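Local coordinates for uncharacterized protein (Parabacteroides merdae, PDB 4R7F) that is of unknown function but contains immunoglobulin-like beta-sandwich domains, binds magnesium and is probably related to type 9 secretion system plug proteins, at residues Q371-Y377 with G392-N398; K182-Y186 with V195-Q199; T82-F86 with N98-L102. All coordinates share one frame; numbering follows the deposited sequence. Where two conformers were deposited one is given.

Contact 1: Q371-Y377 with G392-N398; sequences QNEYSIY and GVTTVRN. With MG (magnesium ion), chain G.
V393 CG2 sits over one face of the Y377 ring, 3.8 Å from its centroid and 9° off the normal, a CH-pi contact centred on the ring. The Y374 ring instead meets V396 O at its edge. T395 CG2 covers one face of the R397 guanidinium, 3.6 Å above its plane and offset toward the rim. E373 OE1 approaches the same group obliquely and forms a salt bridge of 3.4 Å with R397 NH1; R397 is poorly ordered, and E373 also pairs with R273. S375 OG and T395 OG1 share a hydrogen bond of 2.8 Å, with both hydroxyls anti to their carbonyl carbons (chi1 -52° and -67°), which puts them facing one another; T395 OG1 also bonds to Y30. The strands are antiparallel, and I376 N to T394 O, at 2.8 Å, is one of their backbone bonds. At the open end of the hairpin, N372 N donates to N398 OD1 (3.1 Å) in the carbonyl plane, while N398 ND2 is held by T370 O. The magnesium ion is bound by Q371 O at 2.2 Å and by a water that donates to N372 OD1, while N372 ND2 bonds to A220 O; E223, D269 and D271 also bind the metal. The end of the Q371 side chain runs alongside R397 CG and CD. A glycine here would keep the Q371 carbonyl but is likely to leave that R397 stem without its neighbour and let the metal-bound peptide turn more easily. Y374, I376, T394 and V396 share one sheet face and pack on strands 143-149 and 160-168, as in a beta-sandwich. Strand 373-380 is central, pairing with 181-187 along its other side; 389-397 is an outer strand.

Contact 2: K182-Y186 with V195-Q199; sequences KIFVY and VTDLQ
T196 carries this contact, and its side chain can be followed outward over the F184 ring. CB lies 3.8 Å from the ring centroid and 15° off the normal, a CH-pi contact over the face. From there OG1, anti to the backbone N (chi1 -173°), is placed 3.5 Å above the ring plane, over its centre, and donates a hydrogen bond of 2.7 Å to I183 O. The bond is short, yet its donor stands 37° out of the carbonyl plane, off the lone pairs. The other branch, CG2, reaches the ring at F184 CE2, 3.8 Å away. Beside this group the backbones form a single antiparallel bridge, with V185 N to V195 O at 2.9 Å and V195 N to V185 O at 3.1 Å. Further along, L198 crosses I183 at about a right angle and sets CD1 3.8 Å from I183 CG2. The loop 195-199 thus lies along the edge of strand 181-187 that is turned from its partner 373-380. I183 packs on F165, I167 and Y210 and V185 on F218, while V195 touches N215 and F218, so the contact joins this three-stranded sheet to strands 160-168 and 207-219.

Contact 3: T82-F86 with N98-L102; sequences TIDDF and NYRLL
The beta hairpin of strands 86-88 and 96-103, at one margin of a four-stranded antiparallel sheet, begins here with F86 opposite Y99, a non-hydrogen-bonded pair in what is, by sequence family, the first domain of type 9 secretion system plug proteins. F86 CB lies over a face of the Y99 ring, 3.6 Å from Y99 CD2. With chi1 at 83°, F86 CG stands between its backbone N and carbonyl carbon, and the F86 and Y99 rings run alongside, planes 20° apart but centroids 5.7 Å from each other, so they barely overlap. I83 CG2 approaches the Y99 ring edge, 4.4 Å from CD2, and I83 CD1 comes loosely within 4.5 Å of L101 CD2. F43 and Y53 also pack on Y99, and Y50 stacks on F86. D85 and R100 are tied twice: R100 N donates to D85 O (3.0 Å), and D85 OD2 meets R100 NH1 at 2.8 Å, at the guanidinium edge. Only OD2 comes close, OD1 lying 4.1 Å from R100 NH1, and the planes are 78° apart, so the salt bridge is single-point; because D85 is exposed, solvent probably weakens its charge attraction, while the buried I83 and Y99 supply apolar cohesion.

In the fold
Contacts 1 and 2 hold one sheet: strand 373-380 of contact 1 pairs with strand 181-187 of contact 2, with S375 N and Y377 N probably hydrogen-bonded to Y186 O and F184 O. Contact 3 lies in another sheet, that of strands 86-88 and 96-103, its centre about 30 Å from that of contact 1. Contact 1 has seven of its fourteen residues buried, E373 and S375 among them, and its centre lies nearest the chain centre (about 13 Å, against 17 and 21 Å for contacts 2 and 3). It is an antiparallel pair with several successive bridges and a metal at its end; contact 2 relies on one bridge and a hydroxyl over a ring; contact 3 combines one bridge, aromatic packing and an exposed salt-bridge end at D85.

Contact 1: Q371-Y377 with G392-N398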
loop_
_atom_site.group_PDB
_atom_site.type_symbol
_atom_site.label_atom_id
_atom_site.label_comp_id
_atom_site.label_asym_id
_atom_site.label_seq_id
_atom_site.Cartn_x
_atom_site.Cartn_y
_atom_site.Cartn_z
ATOM N N GLN A 371 -6.504 8.995 2.524
ATOM C CA GLN A 371 -5.301 8.295 2.068
ATOM C C GLN A 371 -4.501 9.231 1.159
ATOM O O GLN A 371 -4.958 9.613 0.062
ATOM C CB GLN A 371 -5.680 6.985 1.340
ATOM C CG GLN A 371 -4.482 6.202 0.763
ATOM C CD GLN A 371 -3.975 6.620 -0.655
ATOM O OE1 GLN A 371 -4.759 6.889 -1.599
ATOM N NE2 GLN A 371 -2.634 6.613 -0.811
ATOM N N ASN A 372 -3.319 9.624 1.625
ATOM C CA ASN A 372 -2.400 10.454 0.829
ATOM C C ASN A 372 -1.056 9.794 0.814
ATOM O O ASN A 372 -0.789 8.905 1.617
ATOM C CB ASN A 372 -2.253 11.844 1.446
ATOM C CG ASN A 372 -3.493 12.684 1.275
ATOM O OD1 ASN A 372 -4.017 12.859 0.159
ATOM N ND2 ASN A 372 -3.987 13.185 2.368
ATOM N N GLU A 373 -0.202 10.215 -0.099
ATOM C CA GLU A 373 1.174 9.740 -0.093
ATOM C C GLU A 373 2.128 10.905 0.126
ATOM O O GLU A 373 1.811 12.030 -0.222
ATOM C CB GLU A 373 1.510 9.032 -1.393
ATOM C CG GLU A 373 1.580 9.931 -2.613
ATOM C CD GLU A 373 1.613 9.124 -3.882
ATOM O OE1 GLU A 373 0.592 8.474 -4.197
ATOM O OE2 GLU A 373 2.653 9.124 -4.543
ATOM N N TYR A 374 3.292 10.618 0.694
ATOM C CA TYR A 374 4.293 11.622 0.975
ATOM C C TYR A 374 5.627 11.070 0.577
ATOM O O TYR A 374 5.999 10.009 1.033
ATOM C CB TYR A 374 4.328 11.940 2.465
ATOM C CG TYR A 374 3.036 12.498 2.936
ATOM C CD1 TYR A 374 1.997 11.671 3.313
ATOM C CD2 TYR A 374 2.813 13.851 2.945
ATOM C CE1 TYR A 374 0.778 12.192 3.735
ATOM C CE2 TYR A 374 1.602 14.376 3.388
ATOM C CZ TYR A 374 0.581 13.556 3.761
ATOM O OH TYR A 374 -0.659 14.111 4.130
ATOM N N SER A 375 6.336 11.791 -0.270
ATOM C CA SER A 375 7.666 11.373 -0.689
ATOM C C SER A 375 8.716 12.268 0.005
ATOM O O SER A 375 8.617 13.488 -0.025
ATOM C CB SER A 375 7.796 11.456 -2.203
ATOM O OG SER A 375 6.756 10.789 -2.905
ATOM N N ILE A 376 9.695 11.633 0.629
ATOM C CA ILE A 376 10.745 12.266 1.417
ATOM C C ILE A 376 12.044 12.044 0.664
ATOM O O ILE A 376 12.442 10.910 0.426
ATOM C CB ILE A 376 10.839 11.623 2.786
ATOM C CG1 ILE A 376 9.486 11.755 3.489
ATOM C CG2 ILE A 376 11.939 12.265 3.634
ATOM C CD1 ILE A 376 9.335 10.790 4.629
ATOM N N TYR A 377 12.630 13.142 0.211
ATOM C CA TYR A 377 13.855 13.152 -0.569
ATOM C C TYR A 377 14.939 13.739 0.309
ATOM O O TYR A 377 14.782 14.849 0.826
ATOM C CB TYR A 377 13.710 14.083 -1.786
ATOM C CG TYR A 377 12.814 13.584 -2.906
ATOM C CD1 TYR A 377 11.440 13.556 -2.775
ATOM C CD2 TYR A 377 13.351 13.154 -4.082
ATOM C CE1 TYR A 377 10.622 13.098 -3.811
ATOM C CE2 TYR A 377 12.565 12.717 -5.117
ATOM C CZ TYR A 377 11.198 12.693 -4.980
ATOM O OH TYR A 377 10.441 12.246 -6.033
ATOM N N GLY A 392 18.902 9.311 -0.338
ATOM C CA GLY A 392 17.773 8.540 0.112
ATOM C C GLY A 392 16.461 9.132 -0.334
ATOM O O GLY A 392 16.308 10.369 -0.443
ATOM N N VAL A 393 15.495 8.253 -0.567
ATOM C CA VAL A 393 14.179 8.682 -0.935
ATOM C C VAL A 393 13.218 7.603 -0.542
ATOM O O VAL A 393 13.552 6.441 -0.597
ATOM C CB VAL A 393 14.119 9.013 -2.443
ATOM C CG1 VAL A 393 14.442 7.797 -3.276
ATOM C CG2 VAL A 393 12.749 9.543 -2.816
ATOM N N THR A 394 12.027 7.979 -0.099
ATOM C CA THR A 394 10.997 7.008 0.237
ATOM C C THR A 394 9.623 7.654 0.076
ATOM O O THR A 394 9.496 8.861 0.160
ATOM C CB THR A 394 11.155 6.468 1.666
ATOM O OG1 THR A 394 10.332 5.321 1.815
ATOM C CG2 THR A 394 10.712 7.472 2.728
ATOM N N THR A 395 8.608 6.854 -0.214
ATOM C CA THR A 395 7.243 7.349 -0.295
ATOM C C THR A 395 6.423 6.535 0.724
ATOM O O THR A 395 6.482 5.330 0.713
ATOM C CB THR A 395 6.681 7.237 -1.732
ATOM O OG1 THR A 395 7.392 8.126 -2.617
ATOM C CG2 THR A 395 5.241 7.620 -1.741
ATOM N N VAL A 396 5.707 7.204 1.619
ATOM C CA VAL A 396 4.928 6.553 2.667
ATOM C C VAL A 396 3.443 6.927 2.510
ATOM O O VAL A 396 3.121 8.038 2.129
ATOM C CB VAL A 396 5.505 6.912 4.062
ATOM C CG1 VAL A 396 5.628 8.418 4.260
ATOM C CG2 VAL A 396 4.685 6.299 5.176
ATOM N N ARG A 397 2.556 5.966 2.733
ATOM C CA ARG A 397 1.119 6.188 2.721
ATOM C C ARG A 397 0.537 5.958 4.134
ATOM O O ARG A 397 1.283 5.564 5.045
ATOM C CB ARG A 397 0.503 5.260 1.691
ATOM C CG ARG A 397 0.674 5.775 0.276
ATOM C CD ARG A 397 0.665 4.699 -0.807
ATOM N NE ARG A 397 2.025 4.416 -1.309
ATOM C CZ ARG A 397 2.513 4.760 -2.507
ATOM N NH1 ARG A 397 1.762 5.392 -3.402
ATOM N NH2 ARG A 397 3.770 4.447 -2.824
ATOM N N ASN A 398 -0.767 6.210 4.325
ATOM C CA ASN A 398 -1.488 5.903 5.606
ATOM C C ASN A 398 -2.779 5.054 5.512
ATOM O O ASN A 398 -2.821 4.005 4.867
ATOM C CB ASN A 398 -1.827 7.200 6.341
ATOM C CG ASN A 398 -2.666 8.137 5.500
ATOM O OD1 ASN A 398 -2.434 8.278 4.309
ATOM N ND2 ASN A 398 -3.649 8.772 6.114
HETATM MG MG MG G . -5.937 9.619 -1.859
HETATM O O HOH W 1 -6.106 11.965 -1.447
#

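Contact 2: K182-Y186 with V195-Q199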
loop_
_atom_site.group_PDB
_atom_site.type_symbol
_atom_site.label_atom_id
_atom_site.label_comp_id
_atom_site.label_asym_id
_atom_site.label_seq_id
_atom_site.Cartn_x
_atom_site.Cartn_y
_atom_site.Cartn_z
ATOM N N LYS A 182 19.764 18.394 2.769
ATOM C CA LYS A 182 18.618 19.200 2.388
ATOM C C LYS A 182 17.487 18.200 2.146
ATOM O O LYS A 182 17.643 17.280 1.338
ATOM C CB LYS A 182 18.915 19.989 1.109
ATOM C CG LYS A 182 20.162 20.843 1.202
ATOM C CD LYS A 182 20.306 21.695 -0.039
ATOM C CE LYS A 182 21.583 22.520 -0.011
ATOM N NZ LYS A 182 22.501 22.132 -1.102
ATOM N N ILE A 183 16.343 18.414 2.783
ATOM C CA ILE A 183 15.215 17.483 2.735
ATOM C C ILE A 183 14.017 18.143 2.055
ATOM O O ILE A 183 13.640 19.250 2.401
ATOM C CB ILE A 183 14.751 17.117 4.161
ATOM C CG1 ILE A 183 15.960 16.852 5.092
ATOM C CG2 ILE A 183 13.737 15.968 4.119
ATOM C CD1 ILE A 183 16.339 15.423 5.280
ATOM N N PHE A 184 13.387 17.442 1.128
ATOM C CA PHE A 184 12.122 17.887 0.557
ATOM C C PHE A 184 11.088 16.824 0.782
ATOM O O PHE A 184 11.362 15.633 0.565
ATOM C CB PHE A 184 12.246 18.149 -0.941
ATOM C CG PHE A 184 12.978 19.415 -1.244
ATOM C CD1 PHE A 184 14.331 19.482 -1.093
ATOM C CD2 PHE A 184 12.288 20.564 -1.578
ATOM C CE1 PHE A 184 15.017 20.664 -1.328
ATOM C CE2 PHE A 184 12.968 21.754 -1.824
ATOM C CZ PHE A 184 14.336 21.797 -1.696
ATOM N N VAL A 185 9.906 17.268 1.209
ATOM C CA VAL A 185 8.761 16.400 1.418
ATOM C C VAL A 185 7.582 16.847 0.556
ATOM O O VAL A 185 7.161 17.992 0.593
ATOM C CB VAL A 185 8.395 16.376 2.918
ATOM C CG1 VAL A 185 7.195 15.500 3.151
ATOM C CG2 VAL A 185 9.583 15.859 3.723
ATOM N N TYR A 186 7.039 15.929 -0.228
ATOM C CA TYR A 186 5.994 16.269 -1.171
ATOM C C TYR A 186 4.767 15.462 -0.867
ATOM O O TYR A 186 4.854 14.245 -0.719
ATOM C CB TYR A 186 6.449 15.960 -2.603
ATOM C CG TYR A 186 7.675 16.722 -3.045
ATOM C CD1 TYR A 186 7.567 17.988 -3.593
ATOM C CD2 TYR A 186 8.932 16.176 -2.952
ATOM C CE1 TYR A 186 8.681 18.696 -4.027
ATOM C CE2 TYR A 186 10.058 16.882 -3.369
ATOM C CZ TYR A 186 9.916 18.154 -3.918
ATOM O OH TYR A 186 11.018 18.897 -4.320
ATOM N N VAL A 195 7.508 20.910 1.414
ATOM C CA VAL A 195 8.174 21.398 2.596
ATOM C C VAL A 195 9.674 21.107 2.498
ATOM O O VAL A 195 10.088 20.046 1.998
ATOM C CB VAL A 195 7.600 20.688 3.851
ATOM C CG1 VAL A 195 8.346 21.103 5.099
ATOM C CG2 VAL A 195 6.131 20.997 4.014
ATOM N N THR A 196 10.461 22.033 3.032
ATOM C CA THR A 196 11.912 21.912 3.130
ATOM C C THR A 196 12.418 22.836 4.243
ATOM O O THR A 196 11.623 23.315 5.058
ATOM C CB THR A 196 12.599 22.197 1.795
ATOM O OG1 THR A 196 13.990 21.912 1.917
ATOM C CG2 THR A 196 12.435 23.652 1.392
ATOM N N ASP A 197 13.722 23.081 4.315
ATOM C CA ASP A 197 14.313 23.808 5.488
ATOM C C ASP A 197 13.916 23.141 6.817
ATOM O O ASP A 197 13.353 23.766 7.723
ATOM C CB ASP A 197 13.958 25.314 5.494
ATOM C CG ASP A 197 14.366 26.016 4.190
ATOM O OD1 ASP A 197 15.481 25.742 3.688
ATOM O OD2 ASP A 197 13.567 26.819 3.645
ATOM N N LEU A 198 14.192 21.847 6.918
ATOM C CA LEU A 198 13.848 21.097 8.108
ATOM C C LEU A 198 15.087 21.039 9.008
ATOM O O LEU A 198 16.209 20.925 8.539
ATOM C CB LEU A 198 13.382 19.690 7.715
ATOM C CG LEU A 198 12.142 19.595 6.829
ATOM C CD1 LEU A 198 11.821 18.156 6.519
ATOM C CD2 LEU A 198 10.958 20.222 7.537
ATOM N N GLN A 199 14.890 21.098 10.309
ATOM C CA GLN A 199 15.995 20.806 11.199
ATOM C C GLN A 199 15.728 19.510 11.980
ATOM O O GLN A 199 14.617 19.247 12.427
ATOM C CB GLN A 199 16.292 22.010 12.104
ATOM C CG GLN A 199 16.942 23.177 11.336
ATOM C CD GLN A 199 18.423 22.940 11.009
ATOM O OE1 GLN A 199 19.298 23.146 11.869
ATOM N NE2 GLN A 199 18.715 22.504 9.764
#

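Contact 3: T82-F86 with N98-L102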
loop_
_atom_site.group_PDB
_atom_site.type_symbol
_atom_site.label_atom_id
_atom_site.label_comp_id
_atom_site.label_asym_id
_atom_site.label_seq_id
_atom_site.Cartn_x
_atom_site.Cartn_y
_atom_site.Cartn_z
ATOM N N THR A 82 18.165 12.428 -30.575
ATOM C CA THR A 82 16.849 12.288 -31.195
ATOM C C THR A 82 15.955 11.289 -30.439
ATOM O O THR A 82 16.401 10.334 -29.806
ATOM C CB THR A 82 16.941 11.959 -32.714
ATOM O OG1 THR A 82 17.722 12.963 -33.364
ATOM C CG2 THR A 82 15.562 11.958 -33.380
ATOM N N ILE A 83 14.657 11.584 -30.460
ATOM C CA ILE A 83 13.653 10.698 -29.872
ATOM C C ILE A 83 13.078 9.863 -31.020
ATOM O O ILE A 83 12.332 10.372 -31.875
ATOM C CB ILE A 83 12.573 11.493 -29.115
ATOM C CG1 ILE A 83 13.242 12.355 -28.036
ATOM C CG2 ILE A 83 11.558 10.547 -28.476
ATOM C CD1 ILE A 83 12.280 13.203 -27.219
ATOM N N ASP A 84 13.480 8.591 -31.040
ATOM C CA ASP A 84 13.225 7.719 -32.183
ATOM C C ASP A 84 11.993 6.853 -31.956
ATOM O O ASP A 84 11.329 6.498 -32.901
ATOM C CB ASP A 84 14.460 6.834 -32.472
ATOM C CG ASP A 84 15.663 7.636 -32.968
ATOM O OD1 ASP A 84 15.454 8.705 -33.583
ATOM O OD2 ASP A 84 16.815 7.196 -32.752
ATOM N N ASP A 85 11.675 6.531 -30.700
ATOM C CA ASP A 85 10.604 5.557 -30.452
ATOM C C ASP A 85 9.220 6.230 -30.511
ATOM O O ASP A 85 8.749 6.804 -29.540
ATOM C CB ASP A 85 10.852 4.786 -29.148
ATOM C CG ASP A 85 9.777 3.713 -28.851
ATOM O OD1 ASP A 85 8.643 3.732 -29.406
ATOM O OD2 ASP A 85 10.073 2.847 -28.003
ATOM N N PHE A 86 8.574 6.142 -31.663
ATOM C CA PHE A 86 7.251 6.723 -31.838
ATOM C C PHE A 86 6.327 5.926 -32.740
ATOM O O PHE A 86 6.770 5.116 -33.554
ATOM C CB PHE A 86 7.393 8.137 -32.400
ATOM C CG PHE A 86 7.578 8.191 -33.894
ATOM C CD1 PHE A 86 8.829 8.039 -34.453
ATOM C CD2 PHE A 86 6.495 8.425 -34.733
ATOM C CE1 PHE A 86 9.002 8.102 -35.826
ATOM C CE2 PHE A 86 6.653 8.486 -36.111
ATOM C CZ PHE A 86 7.910 8.321 -36.656
ATOM N N ASN A 98 2.494 9.271 -30.781
ATOM C CA ASN A 98 2.835 8.991 -29.412
ATOM C C ASN A 98 4.308 8.635 -29.336
ATOM O O ASN A 98 4.778 7.795 -30.102
ATOM C CB ASN A 98 1.999 7.805 -28.934
ATOM C CG ASN A 98 2.382 7.338 -27.564
ATOM O OD1 ASN A 98 2.796 6.183 -27.373
ATOM N ND2 ASN A 98 2.236 8.237 -26.585
ATOM N N TYR A 99 5.008 9.256 -28.391
ATOM C CA TYR A 99 6.460 9.206 -28.269
ATOM C C TYR A 99 6.847 8.666 -26.906
ATOM O O TYR A 99 6.167 8.883 -25.907
ATOM C CB TYR A 99 7.045 10.603 -28.394
ATOM C CG TYR A 99 6.832 11.245 -29.749
ATOM C CD1 TYR A 99 5.618 11.830 -30.073
ATOM C CD2 TYR A 99 7.856 11.261 -30.717
ATOM C CE1 TYR A 99 5.409 12.409 -31.312
ATOM C CE2 TYR A 99 7.660 11.849 -31.967
ATOM C CZ TYR A 99 6.424 12.403 -32.265
ATOM O OH TYR A 99 6.195 12.999 -33.481
ATOM N N ARG A 100 7.970 7.991 -26.862
ATOM C CA ARG A 100 8.433 7.319 -25.660
ATOM C C ARG A 100 9.940 7.413 -25.644
ATOM O O ARG A 100 10.592 7.095 -26.631
ATOM C CB ARG A 100 7.998 5.877 -25.685
ATOM C CG ARG A 100 8.363 5.060 -24.467
ATOM C CD ARG A 100 7.275 4.006 -24.283
ATOM N NE ARG A 100 7.752 2.762 -23.713
ATOM C CZ ARG A 100 8.491 1.886 -24.382
ATOM N NH1 ARG A 100 8.864 2.125 -25.638
ATOM N NH2 ARG A 100 8.883 0.774 -23.781
ATOM N N LEU A 101 10.455 7.899 -24.523
ATOM C CA LEU A 101 11.869 8.012 -24.238
ATOM C C LEU A 101 12.081 7.340 -22.902
ATOM O O LEU A 101 11.445 7.712 -21.908
ATOM C CB LEU A 101 12.267 9.483 -24.150
ATOM C CG LEU A 101 13.661 9.813 -23.626
ATOM C CD1 LEU A 101 14.735 9.320 -24.581
ATOM C CD2 LEU A 101 13.785 11.302 -23.466
ATOM N N LEU A 102 12.930 6.320 -22.893
ATOM C CA LEU A 102 13.374 5.702 -21.661
ATOM C C LEU A 102 14.766 6.222 -21.298
ATOM O O LEU A 102 15.632 6.404 -22.169
ATOM C CB LEU A 102 13.420 4.196 -21.815
ATOM C CG LEU A 102 12.117 3.570 -22.274
ATOM C CD1 LEU A 102 12.278 2.062 -22.372
ATOM C CD2 LEU A 102 11.002 3.939 -21.319
#